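Local coordinates for protein xylulose kinase (PDB 2ITM) that phosphorylates D-xylulose to D-xylulose 5-phosphate with ATP, acting as a homodimeric sugar kinase of the FGGY family, at residues A[155-160]-A[207-212]; A[166-171]-A[180-185]; A[298-303]-A[327-332]; A[347-352]-A[359-364]. All coordinates share one frame; numbering follows the deposited sequence.

Contact 1 of 4, residues A[155-160]-A[207-212]; sequences YLRLRM and EITGAL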
loop_
_atom_site.group_PDB
_atom_site.type_symbol
_atom_site.label_atom_id
_atom_site.label_comp_id
_atom_site.label_asym_id
_atom_site.label_seq_id
_atom_site.Cartn_x
_atom_site.Cartn_y
_atom_site.Cartn_z
ATOM N N TYR A 155 -5.156 -36.102 25.352
ATOM C CA TYR A 155 -6.454 -36.185 26.000
ATOM C C TYR A 155 -7.321 -37.182 25.257
ATOM O O TYR A 155 -7.986 -37.999 25.854
ATOM C CB TYR A 155 -7.163 -34.836 26.069
ATOM C CG TYR A 155 -8.605 -34.962 26.502
ATOM C CD1 TYR A 155 -8.936 -35.112 27.827
ATOM C CD2 TYR A 155 -9.627 -34.959 25.576
ATOM C CE1 TYR A 155 -10.245 -35.231 28.219
ATOM C CE2 TYR A 155 -10.932 -35.080 25.953
ATOM C CZ TYR A 155 -11.242 -35.223 27.274
ATOM O OH TYR A 155 -12.547 -35.357 27.651
ATOM N N LEU A 156 -7.257 -37.103 23.939
ATOM C CA LEU A 156 -7.853 -38.082 23.060
ATOM C C LEU A 156 -7.453 -39.518 23.373
ATOM O O LEU A 156 -8.302 -40.385 23.476
ATOM C CB LEU A 156 -7.552 -37.735 21.611
ATOM C CG LEU A 156 -8.600 -38.091 20.588
ATOM C CD1 LEU A 156 -9.991 -37.787 21.089
ATOM C CD2 LEU A 156 -8.327 -37.345 19.309
ATOM N N ARG A 157 -6.156 -39.757 23.526
ATOM C CA ARG A 157 -5.669 -41.055 23.937
ATOM C C ARG A 157 -6.324 -41.562 25.217
ATOM O O ARG A 157 -6.803 -42.672 25.262
ATOM C CB ARG A 157 -4.146 -41.055 24.060
ATOM C CG ARG A 157 -3.561 -42.361 24.535
ATOM C CD ARG A 157 -2.186 -42.253 25.160
ATOM N NE ARG A 157 -1.395 -41.228 24.508
ATOM C CZ ARG A 157 -0.918 -41.332 23.287
ATOM N NH1 ARG A 157 -1.122 -42.431 22.587
ATOM N NH2 ARG A 157 -0.229 -40.342 22.770
ATOM N N LEU A 158 -6.332 -40.734 26.252
ATOM C CA LEU A 158 -6.950 -41.078 27.527
ATOM C C LEU A 158 -8.414 -41.480 27.379
ATOM O O LEU A 158 -8.844 -42.482 27.912
ATOM C CB LEU A 158 -6.802 -39.931 28.516
ATOM C CG LEU A 158 -7.574 -40.055 29.823
ATOM C CD1 LEU A 158 -6.870 -40.983 30.752
ATOM C CD2 LEU A 158 -7.796 -38.707 30.464
ATOM N N ARG A 159 -9.166 -40.714 26.605
ATOM C CA ARG A 159 -10.534 -41.071 26.265
ATOM C C ARG A 159 -10.675 -42.390 25.496
ATOM O O ARG A 159 -11.656 -43.095 25.654
ATOM C CB ARG A 159 -11.223 -39.930 25.529
ATOM C CG ARG A 159 -11.713 -38.812 26.432
ATOM C CD ARG A 159 -12.817 -39.216 27.387
ATOM N NE ARG A 159 -13.968 -38.311 27.336
ATOM C CZ ARG A 159 -15.033 -38.507 26.595
ATOM N NH1 ARG A 159 -15.120 -39.573 25.830
ATOM N NH2 ARG A 159 -16.013 -37.631 26.601
ATOM N N MET A 160 -9.675 -42.716 24.685
ATOM C CA MET A 160 -9.672 -43.928 23.908
ATOM C C MET A 160 -9.112 -45.153 24.638
ATOM O O MET A 160 -9.502 -46.268 24.350
ATOM C CB MET A 160 -8.913 -43.724 22.604
ATOM C CG MET A 160 -9.627 -42.916 21.556
ATOM S SD MET A 160 -8.762 -42.959 19.987
ATOM C CE MET A 160 -7.224 -42.251 20.452
ATOM N N GLU A 207 6.152 -46.328 19.708
ATOM C CA GLU A 207 5.908 -47.251 20.804
ATOM C C GLU A 207 4.430 -47.308 21.208
ATOM O O GLU A 207 3.706 -46.339 21.074
ATOM C CB GLU A 207 6.772 -46.872 22.005
ATOM C CG GLU A 207 8.257 -47.052 21.783
ATOM C CD GLU A 207 9.107 -46.523 22.922
ATOM O OE1 GLU A 207 10.326 -46.760 22.905
ATOM O OE2 GLU A 207 8.570 -45.868 23.827
ATOM N N ILE A 208 4.008 -48.463 21.702
ATOM C CA ILE A 208 2.641 -48.674 22.155
ATOM C C ILE A 208 2.393 -48.174 23.582
ATOM O O ILE A 208 3.157 -48.437 24.488
ATOM C CB ILE A 208 2.269 -50.156 22.013
ATOM C CG1 ILE A 208 2.430 -50.604 20.565
ATOM C CG2 ILE A 208 0.882 -50.439 22.502
ATOM C CD1 ILE A 208 1.847 -51.931 20.283
ATOM N N THR A 209 1.326 -47.416 23.756
ATOM C CA THR A 209 1.009 -46.822 25.043
ATOM C C THR A 209 -0.137 -47.542 25.741
ATOM O O THR A 209 -0.429 -47.287 26.892
ATOM C CB THR A 209 0.666 -45.348 24.881
ATOM O OG1 THR A 209 -0.462 -45.220 24.021
ATOM C CG2 THR A 209 1.761 -44.628 24.175
ATOM N N GLY A 210 -0.778 -48.444 25.019
ATOM C CA GLY A 210 -1.973 -49.094 25.490
ATOM C C GLY A 210 -2.805 -49.620 24.351
ATOM O O GLY A 210 -2.300 -49.874 23.266
ATOM N N ALA A 211 -4.094 -49.780 24.616
ATOM C CA ALA A 211 -5.031 -50.281 23.642
ATOM C C ALA A 211 -6.373 -49.593 23.801
ATOM O O ALA A 211 -6.658 -49.027 24.841
ATOM C CB ALA A 211 -5.186 -51.756 23.786
ATOM N N LEU A 212 -7.187 -49.632 22.756
ATOM C CA LEU A 212 -8.558 -49.175 22.862
ATOM C C LEU A 212 -9.277 -49.894 23.976
ATOM O O LEU A 212 -9.194 -51.100 24.102
ATOM C CB LEU A 212 -9.324 -49.362 21.562
ATOM C CG LEU A 212 -8.780 -48.800 20.263
ATOM C CD1 LEU A 212 -9.756 -49.068 19.151
ATOM C CD2 LEU A 212 -8.463 -47.338 20.368
#

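Contact 2 of 4, residues A[166-171]-A[180-185]; sequences SDMSDA and AKRDWS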
loop_
_atom_site.group_PDB
_atom_site.type_symbol
_atom_site.label_atom_id
_atom_site.label_comp_id
_atom_site.label_asym_id
_atom_site.label_seq_id
_atom_site.Cartn_x
_atom_site.Cartn_y
_atom_site.Cartn_z
ATOM N N SER A 166 2.178 -39.466 26.445
ATOM C CA SER A 166 2.538 -38.677 25.284
ATOM C C SER A 166 3.788 -39.188 24.568
ATOM O O SER A 166 4.414 -40.121 25.014
ATOM C CB SER A 166 2.707 -37.207 25.674
ATOM O OG SER A 166 2.701 -36.370 24.550
ATOM N N ASP A 167 4.119 -38.517 23.486
ATOM C CA ASP A 167 5.340 -38.772 22.758
ATOM C C ASP A 167 6.328 -37.618 22.865
ATOM O O ASP A 167 5.971 -36.534 23.228
ATOM C CB ASP A 167 5.036 -39.087 21.301
ATOM C CG ASP A 167 4.795 -37.858 20.483
ATOM O OD1 ASP A 167 5.693 -37.459 19.751
ATOM O OD2 ASP A 167 3.735 -37.229 20.508
ATOM N N MET A 168 7.576 -37.884 22.515
ATOM C CA MET A 168 8.656 -36.913 22.649
ATOM C C MET A 168 8.486 -35.627 21.801
ATOM O O MET A 168 8.915 -34.561 22.179
ATOM C CB MET A 168 10.001 -37.570 22.364
ATOM C CG MET A 168 10.331 -38.738 23.283
ATOM S SD MET A 168 10.518 -38.283 25.002
ATOM C CE MET A 168 10.924 -39.852 25.690
ATOM N N SER A 169 7.868 -35.749 20.639
ATOM C CA SER A 169 7.665 -34.622 19.760
ATOM C C SER A 169 6.618 -33.639 20.265
ATOM O O SER A 169 6.817 -32.459 20.169
ATOM C CB SER A 169 7.381 -35.074 18.320
ATOM O OG SER A 169 6.047 -35.478 18.140
ATOM N N ASP A 170 5.524 -34.164 20.777
ATOM C CA ASP A 170 4.499 -33.324 21.365
ATOM C C ASP A 170 4.970 -32.770 22.716
ATOM O O ASP A 170 4.806 -31.602 23.005
ATOM C CB ASP A 170 3.199 -34.123 21.524
ATOM C CG ASP A 170 1.976 -33.393 20.933
ATOM O OD1 ASP A 170 0.864 -33.940 21.084
ATOM O OD2 ASP A 170 2.022 -32.309 20.340
ATOM N N ALA A 171 5.562 -33.649 23.530
ATOM C CA ALA A 171 6.080 -33.286 24.834
ATOM C C ALA A 171 7.133 -32.177 24.771
ATOM O O ALA A 171 7.180 -31.334 25.637
ATOM C CB ALA A 171 6.621 -34.501 25.551
ATOM N N ALA A 180 17.240 -32.606 24.894
ATOM C CA ALA A 180 18.437 -33.439 24.813
ATOM C C ALA A 180 18.236 -34.809 25.428
ATOM O O ALA A 180 18.661 -35.791 24.890
ATOM C CB ALA A 180 19.611 -32.743 25.463
ATOM N N LYS A 181 17.576 -34.849 26.574
ATOM C CA LYS A 181 17.525 -36.065 27.397
ATOM C C LYS A 181 16.267 -36.885 27.165
ATOM O O LYS A 181 16.129 -37.973 27.690
ATOM C CB LYS A 181 17.684 -35.730 28.879
ATOM C CG LYS A 181 19.002 -35.070 29.227
ATOM C CD LYS A 181 19.371 -35.305 30.675
ATOM C CE LYS A 181 20.440 -34.336 31.151
ATOM N NZ LYS A 181 20.321 -34.059 32.589
ATOM N N ARG A 182 15.358 -36.355 26.361
ATOM C CA ARG A 182 14.102 -37.030 26.065
ATOM C C ARG A 182 13.358 -37.403 27.341
ATOM O O ARG A 182 12.790 -38.475 27.455
ATOM C CB ARG A 182 14.323 -38.231 25.178
ATOM C CG ARG A 182 15.190 -37.939 23.954
ATOM C CD ARG A 182 15.413 -39.097 23.015
ATOM N NE ARG A 182 14.315 -39.287 22.083
ATOM C CZ ARG A 182 14.124 -38.586 20.983
ATOM N NH1 ARG A 182 14.952 -37.601 20.638
ATOM N NH2 ARG A 182 13.083 -38.844 20.219
ATOM N N ASP A 183 13.367 -36.486 28.297
ATOM C CA ASP A 183 12.736 -36.695 29.593
ATOM C C ASP A 183 12.358 -35.344 30.201
ATOM O O ASP A 183 12.944 -34.331 29.869
ATOM C CB ASP A 183 13.681 -37.476 30.514
ATOM C CG ASP A 183 13.066 -37.806 31.852
ATOM O OD1 ASP A 183 11.834 -37.928 31.941
ATOM O OD2 ASP A 183 13.745 -37.956 32.874
ATOM N N TRP A 184 11.371 -35.346 31.086
ATOM C CA TRP A 184 10.941 -34.130 31.744
ATOM C C TRP A 184 12.094 -33.428 32.462
ATOM O O TRP A 184 13.045 -34.066 32.886
ATOM C CB TRP A 184 9.781 -34.390 32.709
ATOM C CG TRP A 184 8.563 -35.088 32.131
ATOM C CD1 TRP A 184 8.141 -36.333 32.423
ATOM C CD2 TRP A 184 7.606 -34.557 31.207
ATOM N NE1 TRP A 184 6.997 -36.633 31.732
ATOM C CE2 TRP A 184 6.646 -35.554 30.976
ATOM C CE3 TRP A 184 7.462 -33.336 30.549
ATOM C CZ2 TRP A 184 5.578 -35.374 30.123
ATOM C CZ3 TRP A 184 6.397 -33.165 29.704
ATOM C CH2 TRP A 184 5.472 -34.172 29.497
ATOM N N SER A 185 11.989 -32.109 32.562
ATOM C CA SER A 185 12.951 -31.278 33.266
ATOM C C SER A 185 12.410 -30.790 34.596
ATOM O O SER A 185 11.508 -29.967 34.642
ATOM C CB SER A 185 13.340 -30.078 32.414
ATOM O OG SER A 185 13.875 -29.027 33.194
#

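Contact 3 of 4, residues A[298-303]-A[327-332]; sequences LDWAAK and VWFLPY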
loop_
_atom_site.group_PDB
_atom_site.type_symbol
_atom_site.label_atom_id
_atom_site.label_comp_id
_atom_site.label_asym_id
_atom_site.label_seq_id
_atom_site.Cartn_x
_atom_site.Cartn_y
_atom_site.Cartn_z
ATOM N N LEU A 298 0.298 -17.170 -3.448
ATOM C CA LEU A 298 0.065 -17.342 -4.874
ATOM C C LEU A 298 -1.394 -17.168 -5.270
ATOM O O LEU A 298 -1.703 -16.507 -6.246
ATOM C CB LEU A 298 0.542 -18.711 -5.328
ATOM C CG LEU A 298 2.039 -18.959 -5.396
ATOM C CD1 LEU A 298 2.333 -20.111 -6.333
ATOM C CD2 LEU A 298 2.791 -17.710 -5.806
ATOM N N ASP A 299 -2.281 -17.780 -4.513
ATOM C CA ASP A 299 -3.698 -17.593 -4.743
ATOM C C ASP A 299 -4.074 -16.128 -4.662
ATOM O O ASP A 299 -4.984 -15.671 -5.339
ATOM C CB ASP A 299 -4.515 -18.414 -3.756
ATOM C CG ASP A 299 -4.506 -19.882 -4.082
ATOM O OD1 ASP A 299 -4.612 -20.687 -3.150
ATOM O OD2 ASP A 299 -4.391 -20.329 -5.235
ATOM N N TRP A 300 -3.361 -15.392 -3.824
ATOM C CA TRP A 300 -3.739 -14.023 -3.522
ATOM C C TRP A 300 -3.208 -13.087 -4.594
ATOM O O TRP A 300 -3.970 -12.322 -5.170
ATOM C CB TRP A 300 -3.273 -13.627 -2.119
ATOM C CG TRP A 300 -3.291 -12.168 -1.843
ATOM C CD1 TRP A 300 -4.323 -11.441 -1.352
ATOM C CD2 TRP A 300 -2.213 -11.258 -2.021
ATOM N NE1 TRP A 300 -3.958 -10.126 -1.219
ATOM C CE2 TRP A 300 -2.664 -9.991 -1.631
ATOM C CE3 TRP A 300 -0.895 -11.384 -2.480
ATOM C CZ2 TRP A 300 -1.858 -8.864 -1.690
ATOM C CZ3 TRP A 300 -0.102 -10.265 -2.541
ATOM C CH2 TRP A 300 -0.575 -9.027 -2.145
ATOM N N ALA A 301 -1.916 -13.179 -4.887
ATOM C CA ALA A 301 -1.368 -12.584 -6.091
ATOM C C ALA A 301 -2.187 -12.741 -7.360
ATOM O O ALA A 301 -2.162 -11.886 -8.226
ATOM C CB ALA A 301 -0.018 -13.185 -6.420
ATOM N N ALA A 302 -2.921 -13.840 -7.436
ATOM C CA ALA A 302 -3.821 -14.094 -8.541
ATOM C C ALA A 302 -5.035 -13.205 -8.458
ATOM O O ALA A 302 -5.304 -12.433 -9.362
ATOM C CB ALA A 302 -4.228 -15.547 -8.570
ATOM N N LYS A 303 -5.770 -13.302 -7.365
ATOM C CA LYS A 303 -7.024 -12.578 -7.277
ATOM C C LYS A 303 -6.822 -11.084 -7.122
ATOM O O LYS A 303 -7.521 -10.306 -7.745
ATOM C CB LYS A 303 -7.904 -13.110 -6.154
ATOM C CG LYS A 303 -8.671 -12.024 -5.401
ATOM C CD LYS A 303 -9.703 -11.340 -6.293
ATOM C CE LYS A 303 -11.040 -11.189 -5.591
ATOM N NZ LYS A 303 -10.934 -11.496 -4.149
ATOM N N VAL A 327 9.708 -3.717 -9.180
ATOM C CA VAL A 327 8.850 -3.597 -8.018
ATOM C C VAL A 327 9.332 -4.557 -6.960
ATOM O O VAL A 327 9.739 -5.659 -7.269
ATOM C CB VAL A 327 7.417 -4.000 -8.360
ATOM C CG1 VAL A 327 6.502 -3.677 -7.240
ATOM C CG2 VAL A 327 6.968 -3.325 -9.601
ATOM N N TRP A 328 9.273 -4.131 -5.707
ATOM C CA TRP A 328 9.629 -4.992 -4.599
ATOM C C TRP A 328 8.413 -5.353 -3.750
ATOM O O TRP A 328 7.751 -4.490 -3.201
ATOM C CB TRP A 328 10.733 -4.358 -3.755
ATOM C CG TRP A 328 11.938 -4.009 -4.546
ATOM C CD1 TRP A 328 12.167 -2.855 -5.204
ATOM C CD2 TRP A 328 13.079 -4.831 -4.775
ATOM N NE1 TRP A 328 13.380 -2.896 -5.835
ATOM C CE2 TRP A 328 13.962 -4.105 -5.582
ATOM C CE3 TRP A 328 13.452 -6.113 -4.373
ATOM C CZ2 TRP A 328 15.176 -4.621 -6.004
ATOM C CZ3 TRP A 328 14.654 -6.615 -4.786
ATOM C CH2 TRP A 328 15.503 -5.873 -5.591
ATOM N N PHE A 329 8.135 -6.643 -3.651
ATOM C CA PHE A 329 7.108 -7.138 -2.750
ATOM C C PHE A 329 7.723 -7.668 -1.472
ATOM O O PHE A 329 8.526 -8.579 -1.503
ATOM C CB PHE A 329 6.258 -8.212 -3.437
ATOM C CG PHE A 329 5.158 -8.771 -2.581
ATOM C CD1 PHE A 329 4.073 -8.004 -2.233
ATOM C CD2 PHE A 329 5.200 -10.073 -2.147
ATOM C CE1 PHE A 329 3.070 -8.522 -1.473
ATOM C CE2 PHE A 329 4.202 -10.590 -1.381
ATOM C CZ PHE A 329 3.137 -9.809 -1.041
ATOM N N LEU A 330 7.348 -7.084 -0.345
ATOM C CA LEU A 330 7.851 -7.540 0.929
ATOM C C LEU A 330 6.761 -8.163 1.791
ATOM O O LEU A 330 5.936 -7.472 2.361
ATOM C CB LEU A 330 8.591 -6.416 1.655
ATOM C CG LEU A 330 9.562 -5.556 0.839
ATOM C CD1 LEU A 330 9.753 -4.217 1.439
ATOM C CD2 LEU A 330 10.873 -6.220 0.627
ATOM N N PRO A 331 6.765 -9.487 1.859
ATOM C CA PRO A 331 5.767 -10.202 2.634
ATOM C C PRO A 331 6.249 -10.439 4.044
ATOM O O PRO A 331 7.321 -10.967 4.262
ATOM C CB PRO A 331 5.625 -11.496 1.893
ATOM C CG PRO A 331 6.963 -11.729 1.297
ATOM C CD PRO A 331 7.700 -10.414 1.249
ATOM N N TYR A 332 5.455 -9.998 4.983
ATOM C CA TYR A 332 5.776 -10.120 6.355
ATOM C C TYR A 332 4.953 -11.150 7.063
ATOM O O TYR A 332 3.761 -11.051 7.197
ATOM C CB TYR A 332 5.672 -8.781 7.052
ATOM C CG TYR A 332 6.710 -7.810 6.641
ATOM C CD1 TYR A 332 6.513 -6.977 5.594
ATOM C CD2 TYR A 332 7.887 -7.738 7.295
ATOM C CE1 TYR A 332 7.446 -6.100 5.226
ATOM C CE2 TYR A 332 8.810 -6.883 6.934
ATOM C CZ TYR A 332 8.595 -6.059 5.893
ATOM O OH TYR A 332 9.540 -5.210 5.532
#

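Contact 4 of 4, residues A[347-352]-A[359-364]; sequences GVFFGL and NELARA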
loop_
_atom_site.group_PDB
_atom_site.type_symbol
_atom_site.label_atom_id
_atom_site.label_comp_id
_atom_site.label_asym_id
_atom_site.label_seq_id
_atom_site.Cartn_x
_atom_site.Cartn_y
_atom_site.Cartn_z
ATOM N N GLY A 347 1.856 -7.594 3.607
ATOM C CA GLY A 347 2.726 -7.336 2.485
ATOM C C GLY A 347 2.889 -5.868 2.170
ATOM O O GLY A 347 2.012 -5.057 2.436
ATOM N N VAL A 348 4.027 -5.539 1.586
ATOM C CA VAL A 348 4.262 -4.229 1.010
ATOM C C VAL A 348 4.639 -4.329 -0.461
ATOM O O VAL A 348 5.473 -5.133 -0.828
ATOM C CB VAL A 348 5.337 -3.473 1.772
ATOM C CG1 VAL A 348 5.415 -2.063 1.299
ATOM C CG2 VAL A 348 5.073 -3.522 3.257
ATOM N N PHE A 349 4.000 -3.515 -1.294
ATOM C CA PHE A 349 4.495 -3.218 -2.637
ATOM C C PHE A 349 5.289 -1.917 -2.655
ATOM O O PHE A 349 4.736 -0.844 -2.492
ATOM C CB PHE A 349 3.346 -3.125 -3.642
ATOM C CG PHE A 349 2.951 -4.419 -4.244
ATOM C CD1 PHE A 349 1.652 -4.852 -4.195
ATOM C CD2 PHE A 349 3.872 -5.195 -4.900
ATOM C CE1 PHE A 349 1.285 -6.047 -4.775
ATOM C CE2 PHE A 349 3.516 -6.379 -5.466
ATOM C CZ PHE A 349 2.222 -6.808 -5.404
ATOM N N PHE A 350 6.590 -2.046 -2.856
ATOM C CA PHE A 350 7.519 -0.937 -2.804
ATOM C C PHE A 350 8.109 -0.592 -4.169
ATOM O O PHE A 350 8.613 -1.438 -4.858
ATOM C CB PHE A 350 8.646 -1.245 -1.823
ATOM C CG PHE A 350 9.611 -0.129 -1.654
ATOM C CD1 PHE A 350 9.343 0.906 -0.787
ATOM C CD2 PHE A 350 10.776 -0.102 -2.371
ATOM C CE1 PHE A 350 10.213 1.928 -0.640
ATOM C CE2 PHE A 350 11.649 0.924 -2.229
ATOM C CZ PHE A 350 11.367 1.943 -1.362
ATOM N N GLY A 351 8.059 0.680 -4.522
ATOM C CA GLY A 351 8.795 1.186 -5.677
ATOM C C GLY A 351 8.029 1.129 -6.971
ATOM O O GLY A 351 8.605 0.876 -8.010
ATOM N N LEU A 352 6.733 1.342 -6.929
ATOM C CA LEU A 352 5.894 1.314 -8.098
ATOM C C LEU A 352 5.994 2.592 -8.922
ATOM O O LEU A 352 5.992 3.669 -8.389
ATOM C CB LEU A 352 4.437 1.071 -7.717
ATOM C CG LEU A 352 4.088 -0.015 -6.690
ATOM C CD1 LEU A 352 2.901 0.381 -5.889
ATOM C CD2 LEU A 352 3.852 -1.348 -7.351
ATOM N N ASN A 359 1.378 -7.662 -14.811
ATOM C CA ASN A 359 2.448 -8.591 -15.140
ATOM C C ASN A 359 3.678 -8.382 -14.228
ATOM O O ASN A 359 4.232 -9.320 -13.684
ATOM C CB ASN A 359 2.875 -8.403 -16.592
ATOM C CG ASN A 359 1.764 -8.694 -17.580
ATOM O OD1 ASN A 359 0.854 -9.453 -17.305
ATOM N ND2 ASN A 359 1.857 -8.090 -18.747
ATOM N N GLU A 360 4.070 -7.128 -14.093
ATOM C CA GLU A 360 5.158 -6.731 -13.223
ATOM C C GLU A 360 4.832 -7.076 -11.781
ATOM O O GLU A 360 5.630 -7.680 -11.080
ATOM C CB GLU A 360 5.406 -5.234 -13.362
ATOM C CG GLU A 360 6.005 -4.802 -14.692
ATOM C CD GLU A 360 5.114 -5.084 -15.887
ATOM O OE1 GLU A 360 5.616 -5.631 -16.869
ATOM O OE2 GLU A 360 3.932 -4.757 -15.852
ATOM N N LEU A 361 3.635 -6.696 -11.360
ATOM C CA LEU A 361 3.172 -6.961 -10.015
ATOM C C LEU A 361 3.258 -8.440 -9.703
ATOM O O LEU A 361 3.694 -8.835 -8.639
ATOM C CB LEU A 361 1.748 -6.461 -9.845
ATOM C CG LEU A 361 1.673 -5.125 -9.128
ATOM C CD1 LEU A 361 2.828 -4.264 -9.506
ATOM C CD2 LEU A 361 0.352 -4.410 -9.350
ATOM N N ALA A 362 2.840 -9.253 -10.656
ATOM C CA ALA A 362 2.784 -10.683 -10.464
ATOM C C ALA A 362 4.177 -11.267 -10.353
ATOM O O ALA A 362 4.430 -12.118 -9.529
ATOM C CB ALA A 362 2.028 -11.335 -11.591
ATOM N N ARG A 363 5.073 -10.800 -11.200
ATOM C CA ARG A 363 6.479 -11.085 -11.029
ATOM C C ARG A 363 7.043 -10.711 -9.665
ATOM O O ARG A 363 7.797 -11.469 -9.087
ATOM C CB ARG A 363 7.290 -10.418 -12.114
ATOM C CG ARG A 363 7.886 -11.389 -13.059
ATOM C CD ARG A 363 9.302 -11.742 -12.790
ATOM N NE ARG A 363 9.951 -11.992 -14.065
ATOM C CZ ARG A 363 11.133 -12.552 -14.220
ATOM N NH1 ARG A 363 11.832 -12.943 -13.172
ATOM N NH2 ARG A 363 11.614 -12.713 -15.425
ATOM N N ALA A 364 6.679 -9.538 -9.177
ATOM C CA ALA A 364 7.155 -9.061 -7.889
ATOM C C ALA A 364 6.781 -9.992 -6.738
ATOM O O ALA A 364 7.608 -10.332 -5.915
ATOM C CB ALA A 364 6.671 -7.679 -7.633
#

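Contact 1 of 4, residues A[155-160]-A[207-212]
In the N-terminal domain of the actin-type ATPase fold, helix 152-161 lies against the edge strand 208-211 of the mixed central sheet, joining Arg157 to Thr209 of the strand and Met160 to Leu212 just past its end. Arg157 leaves the helix fully extended at first (chi1 178°) and then bends at chi3, the two side chains crossing at about a right angle. Its NH1 makes a weak, strongly bent hydrogen bond to Thr209 OG1, 3.2 Å long with an angle of 121° at the hydrogen. Beside it, Thr209 CG2 lies over one face of the guanidinium, 4.0 Å from Arg157 NH1. At the end of the helix segment the backbones come together: Met160 O receives a CA-H...O contact from Leu212 CA at 3.4 Å, while Met160 CB and Leu212 CD2 touch loosely at 4.3 Å. The stronger partners of Arg157 lie outside the two segments: NE binds Ala165 O, NH1 also reaches Val228 O, and NH2 meets Ala229 O and forms a salt bridge with Asp154. Thr209 OG1 in turn bonds Val227 O. The buried cation is thus probably stabilised by Asp154 and several carbonyl dipoles, the threonine hydroxyl adding a minor share.

Contact 2 of 4, residues A[166-171]-A[180-185]
With CG anti to the carbonyl carbon (chi1 -59°) and the chain bent back at chi2 (-64°), Met168 sends its thioether across Arg182 at about a right angle. Both Met168 SD and Met168 CE come to 3.8 Å from Arg182 CB. The root of the methionine meets the other end of the arginine, whose chain bends at chi3: Met168 CB is 4.0 Å from Arg182 NH2. One turn on, Ala171 CB touches Trp184 CH2 at 4.1 Å, obliquely to the indole. Shortening Met168 to an alanine is likely to open a gap beside the aliphatic part of Arg182 and leave that chain freer to turn. The guanidinium itself is held by others, through a salt bridge from NH2 to Glu204, a bond from NH1 to Arg284 O and a cation-pi contact with Trp285. On the helix side, Asp167 is the N-cap: its OD1 accepts Ser169 N at 2.9 Å, from above the carboxylate plane, and Ser169 OG at 2.6 Å through the syn lone pair. Lys153 pairs with both Asp167 and Asp170. Arg182, with a positive phi of 54°, and Asp183 both face Asp178 in a G1 beta bulge, so the contact sets a bulged beta hairpin, strands 177-178 and 183-184, against the capped start of helix 168-172, the side chain of Ala171 lying about 12 Å from the bound D-xylulose.

Contact 3 of 4, residues A[298-303]-A[327-332]
Helix 294-304 and strand 328-333 keep their backbones well apart, and the space between them is bridged by two long aromatic side chains, Trp300 and Phe329, coming from opposite directions. The strand is one arm of the antiparallel pair 328-333 and 345-353 in the C-terminal FGGY domain, so the contact fastens a helix of that domain to its two-stranded sheet. Both side chains start with CG anti to the backbone N (chi1 165° for Trp300, -179° for Phe329), which sets both rings out from their backbones so that their far ends can meet. The rings form a strongly offset pair: their planes are 30° from parallel, the centroid of the Trp300 six-membered ring is 5.6 Å from that of Phe329, and there is hardly any overlap. The touching is done by the far corners of the rings, Trp300 CZ3 to Phe329 CZ at 3.6 Å and Trp300 CH2 to Phe329 CE1 at 3.7 Å. Trp300 is poorly ordered, and its indole also meets His354 and Thr353 of the second subunit, so this pair borders the dimer interface. A serine in place of Phe329 would probably leave the six-membered ring of Trp300 without this partner and freer to shift. Val365 of helix 358-381 also packs on Phe329, and one face of the phenyl ring carries Pro331 N, 4.2 Å above the plane and displaced toward the rim.

Contact 4 of 4, residues A[347-352]-A[359-364]
Leu361 lies over one face of the Phe349 ring while Ala364 meets the same ring at its edge, so the phenylalanine is fitted against two positions three residues apart on the helix. Leu361 CG stands 4.1 Å above the ring plane, displaced toward the rim, where Phe349 CZ is its nearest ring atom. Ala364 CB lies near the plane, 4.0 Å from Phe349 CE2, the same atom that passes 4.0 Å from the carbonyl oxygen Leu361 O. The two larger side chains cross obliquely. Leu352 adds to the packing from further along the strand: with CG anti to its carbonyl carbon (chi1 -45°), it meets Leu361 at about a right angle, Leu352 CD2 to Leu361 CD1 at 3.8 Å. Here helix 358-381 packs on strand 345-353 in the C-terminal FGGY domain, the axes of their short segments approaching to 10.6 Å with directions 128° from each other. This strand is also a dimer element: it pairs with an antiparallel strand of the second subunit, so the sheet runs on across the interface. Phe349 and Leu352 pack respectively on Leu352 and Phe349 of that subunit. Within its own chain, Phe349 also meets the ring of Phe329, the two planes at about 50°, and touches Val327.

All four contacts are buried, but they fall into two distant pairs. Contacts 1 and 2 belong to the N-terminal domain; contact 2 is nested within the loop closed by contact 1, and the guanidinium of Arg157 touches Ser166 of strand 165-167, which follows helix 152-161 in the chain. Both bury an arginine whose charge is met by acids and carbonyls. Contacts 3 and 4, across the centre of the chain in the C-terminal domain, are apolar, contact 3 a pair of aromatic rings and contact 4 a phenylalanine among aliphatic side chains. They share one two-stranded sheet, backbone hydrogen bonds pairing Trp328 with Phe350 and Leu330 with Val348. These two reach the second subunit, whereas contacts 1 and 2 touch no other chain.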